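Local coordinates for histone-lysine N-methyltransferase family member SUVH9 (Arabidopsis thaliana, PDB 4NJ5), which takes part in gene silencing and RNA-directed DNA methylation, lacks methyltransferase activity, and may bind methylated DNA to recruit RNA polymerase V to chromatin, at residues C302-V305 and G311-C314; L313-A316 and E321-Y324; H338-G341 and Q345-P348; L475-H478 and P484-M487. One frame throughout, in Å; residues are numbered along the deposited sequence.

How the interactions relate
Interactions 1, 2 and 3 all lie in the Pre-SET region and all touch the zinc ion of chain B; interaction 4 belongs to the SET domain. Along the chain, interactions 1 and 2 overlap on helix 313-317, with centres about 9 Å apart, and interaction 3 follows, its centre about 9 Å from that of interaction 1 and about 11 Å from that of interaction 2. Cys-302 O and Gln-345 N join interactions 1 and 3 through a probable hydrogen bond. Interaction 4 comes last, its centre about 13 Å from that of interaction 3; strand 337-338 runs parallel to strand 469-475 in a sheet that also holds strand 485-490. The zinc cluster is thereby tied to the SET domain.

Interaction 1: residues C302-V305 and G311-C314; sequences CDCV and GCLC. With ZN (zinc ion), chain D; ZN (zinc ion), chain B.
Cys-302, Cys-304 and Cys-312 direct their sulfurs at one metal, the zinc ion of chain D, while Cys-314 meets Cys-302 at a second, the zinc ion of chain B. The evidence for a bridge is in Cys-302 SG, which lies 2.6 Å from the zinc of chain D and 2.3 Å from the zinc of chain B. A chi1 of 66° sets this sulfur between its own backbone N and carbonyl carbon and points it across to residues 312-314. Packing is tightest where Cys-304 SG presses alongside Cys-312 CB at 3.4 Å; Cys-302 CB fits next to Cys-314 SG at 3.7 Å. This is one edge of the triangular three-zinc cluster of the Pre-SET domain, in which some cysteines serve two metals. Cys-308 completes the coordination of the zinc ion of chain D, and Cys-340 and Cys-344 that of the zinc ion of chain B. Cys-312 also takes the N-cap position of helix 313-317, its SG capping a backbone N of the first turn. The outer side is looser. Leu-313, an exposed residue, brings CD2 only to 3.9 Å from Cys-302 N. Beside it a water donates to Asp-303 OD1 at 2.9 Å and weakly accepts from Leu-313 N at 3.5 Å; no direct hydrogen bond joins the two segments.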
loop_
_atom_site.group_PDB
_atom_site.type_symbol
_atom_site.label_atom_id
_atom_site.label_comp_id
_atom_site.label_asym_id
_atom_site.label_seq_id
_atom_site.Cartn_x
_atom_site.Cartn_y
_atom_site.Cartn_z
ATOM N N CYS A 302 12.853 -8.614 27.343
ATOM C CA CYS A 302 12.134 -9.878 27.408
ATOM C C CYS A 302 13.089 -11.047 27.165
ATOM O O CYS A 302 14.239 -10.850 26.760
ATOM C CB CYS A 302 10.972 -9.905 26.413
ATOM S SG CYS A 302 11.484 -9.878 24.696
ATOM N N ASP A 303 12.604 -12.258 27.416
ATOM C CA ASP A 303 13.425 -13.463 27.319
ATOM C C ASP A 303 12.932 -14.409 26.225
ATOM O O ASP A 303 12.999 -15.630 26.377
ATOM C CB ASP A 303 13.444 -14.187 28.668
ATOM C CG ASP A 303 12.052 -14.551 29.160
ATOM O OD1 ASP A 303 11.061 -14.179 28.496
ATOM O OD2 ASP A 303 11.944 -15.201 30.220
ATOM N N CYS A 304 12.443 -13.840 25.127
ATOM C CA CYS A 304 11.841 -14.623 24.048
ATOM C C CYS A 304 12.874 -15.123 23.050
ATOM O O CYS A 304 12.933 -14.649 21.916
ATOM C CB CYS A 304 10.779 -13.797 23.320
ATOM S SG CYS A 304 9.448 -13.250 24.387
ATOM N N VAL A 305 13.662 -16.108 23.469
ATOM C CA VAL A 305 14.796 -16.590 22.684
ATOM C C VAL A 305 14.429 -17.134 21.298
ATOM O O VAL A 305 15.308 -17.346 20.464
ATOM C CB VAL A 305 15.588 -17.651 23.463
ATOM C CG1 VAL A 305 16.099 -17.061 24.768
ATOM C CG2 VAL A 305 14.716 -18.866 23.732
ATOM N N GLY A 311 2.399 -12.808 25.772
ATOM C CA GLY A 311 2.529 -12.891 27.216
ATOM C C GLY A 311 3.902 -12.582 27.782
ATOM O O GLY A 311 4.188 -12.915 28.933
ATOM N N CYS A 312 4.761 -11.948 26.991
ATOM C CA CYS A 312 6.074 -11.564 27.495
ATOM C C CYS A 312 6.063 -10.145 28.059
ATOM O O CYS A 312 5.063 -9.430 27.956
ATOM C CB CYS A 312 7.146 -11.708 26.413
ATOM S SG CYS A 312 7.373 -10.262 25.356
ATOM N N LEU A 313 7.182 -9.753 28.661
ATOM C CA LEU A 313 7.325 -8.447 29.300
ATOM C C LEU A 313 7.134 -7.294 28.318
ATOM O O LEU A 313 6.440 -6.317 28.618
ATOM C CB LEU A 313 8.697 -8.344 29.974
ATOM C CG LEU A 313 9.375 -6.970 30.032
ATOM C CD1 LEU A 313 8.707 -6.058 31.051
ATOM C CD2 LEU A 313 10.862 -7.110 30.326
ATOM N N CYS A 314 7.748 -7.412 27.145
ATOM C CA CYS A 314 7.649 -6.372 26.131
ATOM C C CYS A 314 6.223 -6.178 25.628
ATOM O O CYS A 314 5.841 -5.071 25.241
ATOM C CB CYS A 314 8.610 -6.654 24.980
ATOM S SG CYS A 314 10.337 -6.397 25.438
HETATM ZN ZN ZN D . 9.278 -10.978 24.022
HETATM ZN ZN ZN B . 11.602 -7.665 24.000
HETATM O O HOH W 1 9.874 -11.802 29.535
#

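Interaction 2: residues L313-A316 and E321-Y324; sequences LCEA and EIAY. With ZN (zinc ion), chain B.
Ile-322 CD1 lies against the first helical turn at Glu-315, 3.7 Å from Glu-315 CA and 3.8 Å from Glu-315 CB. The two side chains cross at about a right angle, and the methyl end also approaches Cys-314 C at 4.2 Å. With chi1 of Ile-322 at -59°, CG1 lies anti to the carbonyl carbon, and it is this branch, ending in CD1, that meets the helix. Further along the glutamate side chain, Glu-315 CG runs past Glu-321 N at 3.6 Å, and Glu-315 OE1 stands 3.9 Å from Ile-322 CG1. No hydrogen bond joins the two segments; the contacts across them are van der Waals approaches. In the next shell, an extended chain with CG anti to the backbone N carries the Glu-315 carboxylate along the flank of the isoleucine to Gly-311, whose N gives OE2 a hydrogen bond. Glu-321 points away from the helix, and its OE2 forms a salt bridge with Arg-332. On the helix, Cys-314 O is bound by Asn-318 ND2, while Cys-314 SG stays committed to the zinc ion of chain B. The packing belongs to the Pre-SET zinc cluster: a short helix carrying a zinc ligand, covered on one side by the loop that follows it.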
loop_
_atom_site.group_PDB
_atom_site.type_symbol
_atom_site.label_atom_id
_atom_site.label_comp_id
_atom_site.label_asym_id
_atom_site.label_seq_id
_atom_site.Cartn_x
_atom_site.Cartn_y
_atom_site.Cartn_z
ATOM N N LEU A 313 7.182 -9.753 28.661
ATOM C CA LEU A 313 7.325 -8.447 29.300
ATOM C C LEU A 313 7.134 -7.294 28.318
ATOM O O LEU A 313 6.440 -6.317 28.618
ATOM C CB LEU A 313 8.697 -8.344 29.974
ATOM C CG LEU A 313 9.375 -6.970 30.032
ATOM C CD1 LEU A 313 8.707 -6.058 31.051
ATOM C CD2 LEU A 313 10.862 -7.110 30.326
ATOM N N CYS A 314 7.748 -7.412 27.145
ATOM C CA CYS A 314 7.649 -6.372 26.131
ATOM C C CYS A 314 6.223 -6.178 25.628
ATOM O O CYS A 314 5.841 -5.071 25.241
ATOM C CB CYS A 314 8.610 -6.654 24.980
ATOM S SG CYS A 314 10.337 -6.397 25.438
ATOM N N GLU A 315 5.427 -7.243 25.644
ATOM C CA GLU A 315 4.009 -7.100 25.328
ATOM C C GLU A 315 3.299 -6.284 26.407
ATOM O O GLU A 315 2.460 -5.440 26.110
ATOM C CB GLU A 315 3.337 -8.464 25.153
ATOM C CG GLU A 315 1.840 -8.361 24.911
ATOM C CD GLU A 315 1.217 -9.657 24.433
ATOM O OE1 GLU A 315 1.039 -9.813 23.205
ATOM O OE2 GLU A 315 0.892 -10.514 25.283
ATOM N N ALA A 316 3.655 -6.544 27.660
ATOM C CA ALA A 316 3.104 -5.795 28.783
ATOM C C ALA A 316 3.467 -4.315 28.657
ATOM O O ALA A 316 2.663 -3.441 29.001
ATOM C CB ALA A 316 3.609 -6.353 30.097
ATOM N N GLU A 321 -0.348 -5.639 23.891
ATOM C CA GLU A 321 -0.379 -5.975 22.472
ATOM C C GLU A 321 0.865 -5.519 21.717
ATOM O O GLU A 321 1.119 -4.325 21.590
ATOM C CB GLU A 321 -1.634 -5.408 21.802
ATOM C CG GLU A 321 -1.865 -5.944 20.396
ATOM C CD GLU A 321 -2.971 -5.215 19.659
ATOM O OE1 GLU A 321 -3.123 -3.994 19.867
ATOM O OE2 GLU A 321 -3.687 -5.864 18.869
ATOM N N ILE A 322 1.631 -6.486 21.221
ATOM C CA ILE A 322 2.787 -6.210 20.382
ATOM C C ILE A 322 2.334 -5.441 19.146
ATOM O O ILE A 322 1.397 -5.846 18.463
ATOM C CB ILE A 322 3.486 -7.510 19.952
ATOM C CG1 ILE A 322 3.951 -8.299 21.175
ATOM C CG2 ILE A 322 4.671 -7.205 19.053
ATOM C CD1 ILE A 322 5.154 -7.698 21.869
ATOM N N ALA A 323 3.003 -4.327 18.867
ATOM C CA ALA A 323 2.581 -3.409 17.809
ATOM C C ALA A 323 2.441 -4.043 16.422
ATOM O O ALA A 323 1.608 -3.612 15.630
ATOM C CB ALA A 323 3.514 -2.212 17.749
ATOM N N TYR A 324 3.247 -5.057 16.123
ATOM C CA TYR A 324 3.317 -5.573 14.759
ATOM C C TYR A 324 2.923 -7.037 14.645
ATOM O O TYR A 324 3.054 -7.800 15.603
ATOM C CB TYR A 324 4.729 -5.398 14.195
ATOM C CG TYR A 324 5.389 -4.097 14.573
ATOM C CD1 TYR A 324 5.236 -2.962 13.789
ATOM C CD2 TYR A 324 6.177 -4.005 15.710
ATOM C CE1 TYR A 324 5.848 -1.771 14.131
ATOM C CE2 TYR A 324 6.793 -2.820 16.061
ATOM C CZ TYR A 324 6.627 -1.707 15.268
ATOM O OH TYR A 324 7.240 -0.523 15.619
HETATM ZN ZN ZN B . 11.602 -7.665 24.000
#

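Interaction 3: residues H338-G341 and Q345-P348; sequences HECG and QCPP. With ZN (zinc ion), chain C; ZN (zinc ion), chain B.
Metal bonds carry the contact between Cys-340 and Cys-346, whose sulfurs meet at the zinc ion of chain C. Cys-340 SG lies 2.4 Å from that zinc, and Cys-346 SG 2.3 Å. The same Cys-340 SG is also 2.4 Å from the zinc ion of chain B, which identifies it as a bridging ligand. Turned anti to its carbonyl carbon, the sulfur of Cys-340 faces both metals, whereas a chi1 of 50° lodges that of Cys-346 between backbone N and carbonyl carbon. Cys-308 and Cys-350 complete the coordination of the zinc ion of chain C. Close packing is confined to the sulfurs: Cys-340 SG and Cys-346 SG approach to 3.5 Å, as neighbouring ligands of one metal. No hydrogen bond links the two segments; those present run to other parts of the chain. Cys-340 O receives one from Gln-356 NE2, and backbone bonds tie Cys-340 to Asn-352 and Gln-345 to Cys-302, joining these loops of the Pre-SET region to their neighbours. Because both sulfurs are buried and metal-bound, they are probably thiolates. Their mutual repulsion would be offset by the zinc charge, so this contact is probably held mainly by the metal.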
loop_
_atom_site.group_PDB
_atom_site.type_symbol
_atom_site.label_atom_id
_atom_site.label_comp_id
_atom_site.label_asym_id
_atom_site.label_seq_id
_atom_site.Cartn_x
_atom_site.Cartn_y
_atom_site.Cartn_z
ATOM N N HIS A 338 7.019 0.270 22.060
ATOM C CA HIS A 338 8.246 -0.235 22.666
ATOM C C HIS A 338 8.743 -1.456 21.900
ATOM O O HIS A 338 8.217 -2.561 22.063
ATOM C CB HIS A 338 8.019 -0.609 24.135
ATOM C CG HIS A 338 7.588 0.536 24.999
ATOM N ND1 HIS A 338 8.481 1.320 25.695
ATOM C CD2 HIS A 338 6.355 1.020 25.286
ATOM C CE1 HIS A 338 7.819 2.244 26.372
ATOM N NE2 HIS A 338 6.529 2.082 26.142
ATOM N N GLU A 339 9.746 -1.254 21.051
ATOM C CA GLU A 339 10.371 -2.367 20.348
ATOM C C GLU A 339 11.393 -3.033 21.255
ATOM O O GLU A 339 11.849 -2.435 22.227
ATOM C CB GLU A 339 11.034 -1.898 19.047
ATOM C CG GLU A 339 10.048 -1.634 17.921
ATOM C CD GLU A 339 10.720 -1.296 16.601
ATOM O OE1 GLU A 339 11.956 -1.463 16.487
ATOM O OE2 GLU A 339 10.001 -0.865 15.675
ATOM N N CYS A 340 11.747 -4.273 20.945
ATOM C CA CYS A 340 12.789 -4.960 21.693
ATOM C C CYS A 340 14.139 -4.311 21.431
ATOM O O CYS A 340 14.400 -3.826 20.332
ATOM C CB CYS A 340 12.832 -6.434 21.317
ATOM S SG CYS A 340 11.304 -7.306 21.681
ATOM N N GLY A 341 14.990 -4.297 22.451
ATOM C CA GLY A 341 16.322 -3.733 22.328
ATOM C C GLY A 341 17.407 -4.714 22.730
ATOM O O GLY A 341 17.175 -5.925 22.774
ATOM N N GLN A 345 16.325 -10.794 24.679
ATOM C CA GLN A 345 17.053 -11.988 24.273
ATOM C C GLN A 345 16.495 -12.595 22.992
ATOM O O GLN A 345 16.948 -13.648 22.546
ATOM C CB GLN A 345 17.053 -13.014 25.405
ATOM C CG GLN A 345 17.842 -12.562 26.622
ATOM C CD GLN A 345 17.628 -13.455 27.825
ATOM O OE1 GLN A 345 16.535 -13.504 28.385
ATOM N NE2 GLN A 345 18.674 -14.167 28.231
ATOM N N CYS A 346 15.509 -11.928 22.404
ATOM C CA CYS A 346 14.992 -12.347 21.112
ATOM C C CYS A 346 16.008 -12.020 20.020
ATOM O O CYS A 346 16.773 -11.063 20.149
ATOM C CB CYS A 346 13.637 -11.688 20.823
ATOM S SG CYS A 346 13.598 -9.902 21.065
ATOM N N PRO A 347 16.034 -12.833 18.953
ATOM C CA PRO A 347 16.926 -12.634 17.806
ATOM C C PRO A 347 16.450 -11.475 16.930
ATOM O O PRO A 347 15.362 -10.955 17.167
ATOM C CB PRO A 347 16.806 -13.961 17.052
ATOM C CG PRO A 347 15.442 -14.445 17.380
ATOM C CD PRO A 347 15.222 -14.055 18.811
ATOM N N PRO A 348 17.264 -11.057 15.944
ATOM C CA PRO A 348 16.873 -9.997 15.007
ATOM C C PRO A 348 15.578 -10.282 14.248
ATOM O O PRO A 348 14.913 -9.342 13.811
ATOM C CB PRO A 348 18.049 -9.954 14.032
ATOM C CG PRO A 348 19.212 -10.339 14.864
ATOM C CD PRO A 348 18.698 -11.384 15.823
HETATM ZN ZN ZN C . 11.300 -9.552 20.831
HETATM ZN ZN ZN B . 11.602 -7.665 24.000
#

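Interaction 4: residues L475-H478 and P484-M487; sequences LHDH and PRVM
A salt bridge between Asp-477 and Arg-485 supplies the polar part of the contact. The arginine grips the carboxylate side-on with two nitrogens: NE gives a hydrogen bond to Asp-477 OD1 at 3.1 Å and 176°, and NH1 one to Asp-477 OD2 at 2.8 Å and 163°. Both oxygens are met on their syn sides, with the donors tilted out of the carboxylate plane. The pairing is twisted rather than flat, since the carboxylate and guanidinium planes stand 37° apart, although both oxygens keep close to the guanidinium plane. An extended arginine chain from CG to NE makes the reach possible. The remaining nitrogen, NH2, binds Glu-389 in a second salt bridge and also Thr-285 O, which probably restricts rotation of the guanidinium. Asp-477 OD1 also lies over one face of the ring of the adjacent residue, His-476, 3.6 Å above the plane and toward the rim. These residues close a beta hairpin of the SET domain, in which strands 469-475 and 485-490 run antiparallel and the loop between them turns back toward Arg-485. Van der Waals contacts fill in around the ion pair. Arg-485 CD passes His-476 NE2 at 3.6 Å, and the methyl CE of Met-487 comes to the edge of the same imidazole, near its plane, 3.9 Å from NE2. At the base of the loop, where its two ends meet, the contact is apolar: Leu-475 CD2 rests on Pro-484 CA at 3.6 Å and on Pro-484 CB at 4.0 Å. Nearby, His-478 NE2 is hydrogen-bonded to Phe-483 O, and its ring meets Phe-287 edge-to-face.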
loop_
_atom_site.group_PDB
_atom_site.type_symbol
_atom_site.label_atom_id
_atom_site.label_comp_id
_atom_site.label_asym_id
_atom_site.label_seq_id
_atom_site.Cartn_x
_atom_site.Cartn_y
_atom_site.Cartn_z
ATOM N N LEU A 475 10.342 3.568 20.540
ATOM C CA LEU A 475 11.544 3.408 21.283
ATOM C C LEU A 475 12.192 2.103 20.951
ATOM O O LEU A 475 11.555 1.081 20.908
ATOM C CB LEU A 475 11.251 3.472 22.752
ATOM C CG LEU A 475 10.880 4.811 23.291
ATOM C CD1 LEU A 475 10.329 4.630 24.669
ATOM C CD2 LEU A 475 12.068 5.743 23.291
ATOM N N HIS A 476 13.473 2.138 20.667
ATOM C CA HIS A 476 14.227 0.923 20.576
ATOM C C HIS A 476 15.588 0.989 21.157
ATOM O O HIS A 476 15.953 0.181 21.973
ATOM C CB HIS A 476 14.236 0.338 19.189
ATOM C CG HIS A 476 14.857 1.208 18.182
ATOM N ND1 HIS A 476 16.140 1.188 17.928
ATOM C CD2 HIS A 476 14.319 2.135 17.368
ATOM C CE1 HIS A 476 16.397 2.066 16.991
ATOM N NE2 HIS A 476 15.281 2.616 16.637
ATOM N N ASP A 477 16.389 1.884 20.649
ATOM C CA ASP A 477 17.730 2.071 21.129
ATOM C C ASP A 477 17.943 2.714 22.511
ATOM O O ASP A 477 18.928 2.497 23.106
ATOM C CB ASP A 477 18.596 2.685 20.053
ATOM C CG ASP A 477 18.161 4.027 19.689
ATOM O OD1 ASP A 477 16.976 4.303 19.759
ATOM O OD2 ASP A 477 19.019 4.785 19.320
ATOM N N HIS A 478 17.010 3.514 22.962
ATOM C CA HIS A 478 17.068 4.148 24.232
ATOM C C HIS A 478 15.754 4.040 24.903
ATOM O O HIS A 478 14.808 3.655 24.272
ATOM C CB HIS A 478 17.509 5.579 24.094
ATOM C CG HIS A 478 16.442 6.531 23.687
ATOM N ND1 HIS A 478 15.436 6.841 24.454
ATOM C CD2 HIS A 478 16.312 7.286 22.580
ATOM C CE1 HIS A 478 14.684 7.717 23.860
ATOM N NE2 HIS A 478 15.220 7.999 22.717
ATOM N N PRO A 484 11.156 9.759 22.170
ATOM C CA PRO A 484 11.011 8.603 21.285
ATOM C C PRO A 484 11.319 8.999 19.851
ATOM O O PRO A 484 11.299 10.184 19.525
ATOM C CB PRO A 484 9.530 8.255 21.417
ATOM C CG PRO A 484 8.880 9.567 21.680
ATOM C CD PRO A 484 9.851 10.339 22.537
ATOM N N ARG A 485 11.601 8.022 19.000
ATOM C CA ARG A 485 11.839 8.313 17.596
ATOM C C ARG A 485 10.526 8.502 16.844
ATOM O O ARG A 485 9.462 8.088 17.306
ATOM C CB ARG A 485 12.693 7.221 16.952
ATOM C CG ARG A 485 14.050 7.072 17.620
ATOM C CD ARG A 485 15.003 6.219 16.814
ATOM N NE ARG A 485 16.334 6.238 17.410
ATOM C CZ ARG A 485 17.307 7.071 17.051
ATOM N NH1 ARG A 485 18.486 7.017 17.660
ATOM N NH2 ARG A 485 17.104 7.953 16.082
ATOM N N VAL A 486 10.612 9.154 15.691
ATOM C CA VAL A 486 9.453 9.392 14.851
ATOM C C VAL A 486 9.522 8.434 13.671
ATOM O O VAL A 486 10.404 8.556 12.818
ATOM C CB VAL A 486 9.433 10.851 14.345
ATOM C CG1 VAL A 486 8.133 11.155 13.621
ATOM C CG2 VAL A 486 9.642 11.817 15.510
ATOM N N MET A 487 8.610 7.467 13.634
ATOM C CA MET A 487 8.627 6.449 12.589
ATOM C C MET A 487 7.398 6.551 11.694
ATOM O O MET A 487 6.278 6.712 12.179
ATOM C CB MET A 487 8.722 5.053 13.205
ATOM C CG MET A 487 9.953 4.843 14.074
ATOM S SD MET A 487 11.481 4.971 13.134
ATOM C CE MET A 487 12.683 4.394 14.335
#